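Local coordinates for exopolyphosphatase-related protein (Archaeoglobus fulgidus, PDB 3LLV) that probably binds nucleic acid as a whole protein and is represented here by its N-terminal Rossmann-type TrkA-N (RCK_N) domain, expected to bind NAD(P), at residues 82-85 / 86-89; 125-128 / 129-133. All blocks are in the same frame, centred on the assembly; numbering follows the deposited sequence.

Contact 1 of 2, residues 82-85 / 86-89; sequences EFNL and KILK
Phe83 and Ile87, one helical turn apart, show how a helix settles its backbone polarity while its side chains sort themselves by surroundings. Ile87 N gives its hydrogen to Phe83 O at 2.9 Å, in the carbonyl plane, and CD1 of Ile87 lies 3.7 Å from CD2 of Phe83, with CG1 over one ring face near its rim. Phe83 N is satisfied by Asp80 OD1. The same i to i+4 pairing satisfies the carbonyls of Asn84 and Leu85 through the amides of Leu88 and Lys89. Glu82 O takes a bond from Lys86 N at 3.2 Å and one from a water at 2.8 Å, with a further weak one from Leu85 N. This water also donates to Glu82 OE1 and weakly accepts from Lys86 NZ, whose chain bends at its last torsion (chi4 58°); it links the two side chains, loosely on the lysine side, while Glu82 OE2 forms a salt bridge with Lys108. Buried Asn84 spends ND2 on the carbonyl oxygens of Gly78 and Arg102. Leu85 packs on Glu111 and Phe112 of helix 109-114, and Lys89 lays its end over it, CE 3.8 Å from Leu85 CG. Cutting Leu85 back to an alanine is likely to leave CE and NZ of Lys89 without their apolar support and open a gap against Phe112 and Ala115. Ile87 and Leu88 meanwhile pack on Ile76, placing this amphipathic helix as the crossover of the right-handed beta-alpha-beta unit formed with strands 73-76 and 99-103, the repeating element of the Rossmann fold.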
ATOM      1  N   GLU A  82      -1.294   7.821  11.030  1.00  9.66           N
ATOM      2  CA  GLU A  82      -0.172   8.752  11.183  1.00 10.70           C
ATOM      3  C   GLU A  82       1.069   8.228  10.466  1.00 10.25           C
ATOM      4  O   GLU A  82       1.772   8.996   9.801  1.00  9.76           O
ATOM      5  CB  GLU A  82       0.080   9.093  12.648  1.00 10.85           C
ATOM      6  CG  GLU A  82      -1.029  10.018  13.241  1.00 15.23           C
ATOM      7  CD  GLU A  82      -1.348  11.239  12.351  1.00 20.94           C
ATOM      8  OE1 GLU A  82      -0.402  11.972  11.953  1.00 22.19           O
ATOM      9  OE2 GLU A  82      -2.552  11.476  12.063  1.00 21.37           O
ATOM     10  N   PHE A  83       1.274   6.919  10.540  1.00  9.46           N
ATOM     11  CA  PHE A  83       2.375   6.280   9.840  1.00  9.92           C
ATOM     12  C   PHE A  83       2.222   6.350   8.331  1.00  9.65           C
ATOM     13  O   PHE A  83       3.188   6.660   7.612  1.00  9.30           O
ATOM     14  CB  PHE A  83       2.581   4.824  10.310  1.00  8.98           C
ATOM     15  CG  PHE A  83       3.934   4.264   9.978  1.00 11.10           C
ATOM     16  CD1 PHE A  83       5.100   4.923  10.387  1.00 12.62           C
ATOM     17  CD2 PHE A  83       4.054   3.061   9.287  1.00 10.99           C
ATOM     18  CE1 PHE A  83       6.348   4.402  10.083  1.00 14.98           C
ATOM     19  CE2 PHE A  83       5.315   2.528   8.983  1.00 13.00           C
ATOM     20  CZ  PHE A  83       6.452   3.198   9.380  1.00 13.05           C
ATOM     21  N   ASN A  84       1.001   6.115   7.847  1.00  9.48           N
ATOM     22  CA  ASN A  84       0.733   6.168   6.411  1.00  9.15           C
ATOM     23  C   ASN A  84       0.980   7.571   5.843  1.00  8.84           C
ATOM     24  O   ASN A  84       1.433   7.710   4.717  1.00  8.11           O
ATOM     25  CB  ASN A  84      -0.715   5.729   6.115  1.00  8.30           C
ATOM     26  CG  ASN A  84      -0.905   4.229   6.229  1.00  8.59           C
ATOM     27  OD1 ASN A  84       0.018   3.482   6.575  1.00  9.18           O
ATOM     28  ND2 ASN A  84      -2.125   3.779   5.958  1.00  7.84           N
ATOM     29  N   LEU A  85       0.709   8.608   6.637  1.00  9.41           N
ATOM     30  CA  LEU A  85       0.901   9.973   6.164  1.00  9.71           C
ATOM     31  C   LEU A  85       2.402  10.227   6.025  1.00 10.78           C
ATOM     32  O   LEU A  85       2.862  10.816   5.033  1.00 10.96           O
ATOM     33  CB  LEU A  85       0.217  10.985   7.109  1.00  9.75           C
ATOM     34  CG  LEU A  85       0.227  12.431   6.652  1.00  9.00           C
ATOM     35  CD1 LEU A  85      -0.604  12.592   5.356  1.00  8.90           C
ATOM     36  CD2 LEU A  85      -0.366  13.315   7.730  1.00 10.11           C
ATOM     37  N   LYS A  86       3.168   9.740   7.006  1.00 10.34           N
ATOM     38  CA  LYS A  86       4.622   9.850   6.954  1.00 10.94           C
ATOM     39  C   LYS A  86       5.185   9.112   5.747  1.00 11.16           C
ATOM     40  O   LYS A  86       6.111   9.621   5.073  1.00 12.11           O
ATOM     41  CB  LYS A  86       5.235   9.333   8.245  1.00 11.05           C
ATOM     42  CG  LYS A  86       5.129  10.308   9.392  1.00 12.77           C
ATOM     43  CD  LYS A  86       5.691   9.669  10.656  1.00 15.86           C
ATOM     44  CE  LYS A  86       6.102  10.712  11.680  1.00 21.03           C
ATOM     45  NZ  LYS A  86       4.971  11.601  12.065  1.00 22.20           N
ATOM     46  N   ILE A  87       4.616   7.942   5.454  1.00 10.20           N
ATOM     47  CA  ILE A  87       5.063   7.154   4.308  1.00 10.69           C
ATOM     48  C   ILE A  87       4.783   7.905   3.015  1.00 10.27           C
ATOM     49  O   ILE A  87       5.660   8.042   2.139  1.00 10.49           O
ATOM     50  CB  ILE A  87       4.353   5.782   4.266  1.00 10.33           C
ATOM     51  CG1 ILE A  87       4.824   4.895   5.441  1.00 10.18           C
ATOM     52  CG2 ILE A  87       4.532   5.134   2.910  1.00 10.68           C
ATOM     53  CD1 ILE A  87       3.935   3.697   5.654  1.00 10.15           C
ATOM     54  N   LEU A  88       3.571   8.445   2.918  1.00 10.88           N
ATOM     55  CA  LEU A  88       3.145   9.155   1.710  1.00 11.20           C
ATOM     56  C   LEU A  88       4.040  10.392   1.492  1.00 11.61           C
ATOM     57  O   LEU A  88       4.416  10.684   0.365  1.00 11.66           O
ATOM     58  CB  LEU A  88       1.679   9.586   1.854  1.00 11.15           C
ATOM     59  CG  LEU A  88       1.101  10.525   0.775  1.00 11.07           C
ATOM     60  CD1 LEU A  88       1.192   9.862  -0.610  1.00 10.76           C
ATOM     61  CD2 LEU A  88      -0.357  10.900   1.109  1.00 11.04           C
ATOM     62  N   LYS A  89       4.363  11.113   2.567  1.00 11.00           N
ATOM     63  CA  LYS A  89       5.199  12.308   2.433  1.00 11.13           C
ATOM     64  C   LYS A  89       6.624  11.952   2.006  1.00 11.20           C
ATOM     65  O   LYS A  89       7.208  12.672   1.194  1.00 11.10           O
ATOM     66  CB  LYS A  89       5.201  13.084   3.747  1.00 11.60           C
ATOM     67  CG  LYS A  89       3.870  13.847   3.954  1.00 10.82           C
ATOM     68  CD  LYS A  89       3.802  14.566   5.309  1.00 13.55           C
ATOM     69  CE  LYS A  89       2.448  15.227   5.484  1.00 14.10           C
ATOM     70  NZ  LYS A  89       2.263  15.844   6.827  1.00 13.55           N
TER
HETATM   71  O   HOH W   1       1.891  11.687  10.443  1.00  6.74           O

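Contact 2 of 2, residues 125-128 / 129-133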
ATOM      1  N   ASP A 125     -15.689   3.422   4.178  1.00  9.40           N
ATOM      2  CA  ASP A 125     -16.268   3.273   2.825  1.00 10.66           C
ATOM      3  C   ASP A 125     -16.116   1.845   2.280  1.00 10.27           C
ATOM      4  O   ASP A 125     -17.051   1.299   1.685  1.00 10.18           O
ATOM      5  CB  ASP A 125     -15.601   4.227   1.816  1.00 11.20           C
ATOM      6  CG  ASP A 125     -16.051   5.660   1.950  1.00 16.03           C
ATOM      7  OD1 ASP A 125     -16.978   5.958   2.745  1.00 17.23           O
ATOM      8  OD2 ASP A 125     -15.453   6.511   1.237  1.00 18.02           O
ATOM      9  N   ALA A 126     -14.921   1.268   2.447  1.00  9.84           N
ATOM     10  CA  ALA A 126     -14.642  -0.096   2.006  1.00  8.92           C
ATOM     11  C   ALA A 126     -15.555  -1.113   2.708  1.00  8.94           C
ATOM     12  O   ALA A 126     -16.124  -2.016   2.087  1.00  7.43           O
ATOM     13  CB  ALA A 126     -13.150  -0.419   2.233  1.00  8.73           C
ATOM     14  N   VAL A 127     -15.736  -0.913   4.007  1.00  8.87           N
ATOM     15  CA  VAL A 127     -16.595  -1.789   4.812  1.00  8.90           C
ATOM     16  C   VAL A 127     -18.059  -1.613   4.381  1.00  8.74           C
ATOM     17  O   VAL A 127     -18.785  -2.589   4.166  1.00  7.94           O
ATOM     18  CB  VAL A 127     -16.400  -1.521   6.309  1.00  8.41           C
ATOM     19  CG1 VAL A 127     -17.511  -2.186   7.148  1.00  7.91           C
ATOM     20  CG2 VAL A 127     -15.020  -2.089   6.755  1.00  7.08           C
ATOM     21  N   LYS A 128     -18.494  -0.357   4.248  1.00  9.46           N
ATOM     22  CA  LYS A 128     -19.859  -0.093   3.795  1.00  9.24           C
ATOM     23  C   LYS A 128     -20.119  -0.811   2.462  1.00  8.86           C
ATOM     24  O   LYS A 128     -21.123  -1.492   2.328  1.00  8.99           O
ATOM     25  CB  LYS A 128     -20.070   1.411   3.647  1.00  8.36           C
ATOM     26  CG  LYS A 128     -21.425   1.853   3.073  1.00 10.58           C
ATOM     27  CD  LYS A 128     -21.429   3.368   2.829  1.00 13.86           C
ATOM     28  CE  LYS A 128     -20.704   3.744   1.539  1.00 14.14           C
ATOM     29  NZ  LYS A 128     -20.457   5.187   1.453  1.00 16.48           N
ATOM     30  N   GLN A 129     -19.215  -0.673   1.487  1.00  9.29           N
ATOM     31  CA  GLN A 129     -19.451  -1.268   0.173  1.00 10.52           C
ATOM     32  C   GLN A 129     -19.507  -2.789   0.243  1.00 10.29           C
ATOM     33  O   GLN A 129     -20.307  -3.422  -0.444  1.00 10.53           O
ATOM     34  CB  GLN A 129     -18.431  -0.787  -0.883  1.00 10.77           C
ATOM     35  CG  GLN A 129     -18.968   0.399  -1.707  1.00 15.18           C
ATOM     36  CD  GLN A 129     -20.400   0.162  -2.242  1.00 19.98           C
ATOM     37  OE1 GLN A 129     -20.688  -0.868  -2.876  1.00 21.96           O
ATOM     38  NE2 GLN A 129     -21.303   1.101  -1.950  1.00 19.88           N
ATOM     39  N   ALA A 130     -18.688  -3.370   1.115  1.00  9.59           N
ATOM     40  CA  ALA A 130     -18.704  -4.819   1.317  1.00  9.56           C
ATOM     41  C   ALA A 130     -20.057  -5.298   1.854  1.00  9.07           C
ATOM     42  O   ALA A 130     -20.625  -6.285   1.343  1.00 10.50           O
ATOM     43  CB  ALA A 130     -17.527  -5.267   2.217  1.00  9.03           C
ATOM     44  N   PHE A 131     -20.573  -4.599   2.869  1.00  9.88           N
ATOM     45  CA  PHE A 131     -21.938  -4.849   3.371  1.00  9.58           C
ATOM     46  C   PHE A 131     -22.962  -4.711   2.259  1.00 10.75           C
ATOM     47  O   PHE A 131     -23.823  -5.594   2.086  1.00 10.47           O
ATOM     48  CB  PHE A 131     -22.291  -3.903   4.524  1.00  9.51           C
ATOM     49  CG  PHE A 131     -21.877  -4.409   5.900  1.00  7.71           C
ATOM     50  CD1 PHE A 131     -22.777  -5.109   6.704  1.00  7.78           C
ATOM     51  CD2 PHE A 131     -20.599  -4.176   6.396  1.00 10.54           C
ATOM     52  CE1 PHE A 131     -22.406  -5.573   7.986  1.00  7.64           C
ATOM     53  CE2 PHE A 131     -20.226  -4.655   7.678  1.00  9.25           C
ATOM     54  CZ  PHE A 131     -21.146  -5.340   8.470  1.00  7.89           C
HETATM   55  N   MSE A 132     -22.881  -3.613   1.501  1.00 10.76           N
HETATM   56  CA  MSE A 132     -23.847  -3.380   0.423  1.00 11.53           C
HETATM   57  C   MSE A 132     -23.830  -4.484  -0.628  1.00 11.01           C
HETATM   58  O   MSE A 132     -24.891  -4.898  -1.093  1.00 11.21           O
HETATM   59  CB  MSE A 132     -23.641  -2.012  -0.236  1.00 11.76           C
HETATM   60  CG  MSE A 132     -23.938  -0.862   0.683  1.00 13.23           C
HETATM   61 SE   MSE A 132     -25.816  -0.786   1.307  1.00 25.70          SE
HETATM   62  CE  MSE A 132     -26.766  -0.527  -0.395  1.00 20.59           C
ATOM     63  N   ASP A 133     -22.633  -4.943  -1.004  1.00 11.40           N
ATOM     64  CA  ASP A 133     -22.499  -5.994  -2.005  1.00 12.01           C
ATOM     65  C   ASP A 133     -23.184  -7.278  -1.543  1.00 12.33           C
ATOM     66  O   ASP A 133     -23.876  -7.943  -2.328  1.00 12.09           O
ATOM     67  CB  ASP A 133     -21.027  -6.292  -2.319  1.00 12.55           C
ATOM     68  CG  ASP A 133     -20.343  -5.185  -3.119  1.00 13.56           C
ATOM     69  OD1 ASP A 133     -21.017  -4.278  -3.665  1.00 13.93           O
ATOM     70  OD2 ASP A 133     -19.099  -5.233  -3.197  1.00 14.30           O
TER
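Val127 and Phe131 project together from one side of helix 123-137, and the phenylalanine can be followed outward as an example of a ring whose one edge borders the preceding turn. Its CB starts 3.5 Å from Lys128 O. CG is next, 4.0 Å from Val127 O, and at CD2 the ring edge comes to 3.3 Å from that same oxygen, which lies in the ring plane. CD2 also meets Val127 CG1, and CE2 continues along this methyl at 3.7 Å. Val127 places CG1 there by holding it anti to the backbone N (chi1 167°), which turns the methyl toward the ring. The backbone beneath is regular: Phe131 N donates to Val127 O at 3.0 Å with a nearly straight N-H...O angle of 175°, so one carbonyl receives an amide and also borders the aromatic edge. The next residue, Met132, present as selenomethionine, brings CG to 3.3 Å from Lys128 O, which its amide also engages. Lys128 itself bends at its third torsion (chi3 79°) and carries NZ back toward Asp125, where OD1 makes a long salt bridge of 3.8 Å. The cross-turn side-chain contact is therefore narrow and apolar, the lysine-aspartate attraction is probably weak, and the continuity of this surface helix rests chiefly on its main-chain hydrogen bonds.

Both contacts follow the same i to i+4 backbone scheme, yet each belongs to a different helix and their chemistry diverges with place. Contact 1 is partly buried, its centre about 11 Å from the chain's centre, on a helix packed against the parallel sheet; its inner residues are apolar or, like its asparagine, hydrogen-bonded through the amide nitrogen, and its charged residues are exposed, two of them sharing a water. Contact 2 is centred about 20 Å from the chain's centre, on the C-terminal helix after edge strand 119-122, and none of its touching residues is buried. Against the buried packing and outside hydrogen bonds of contact 1, it offers one apolar valine-phenylalanine pair and a long lysine-aspartate salt bridge.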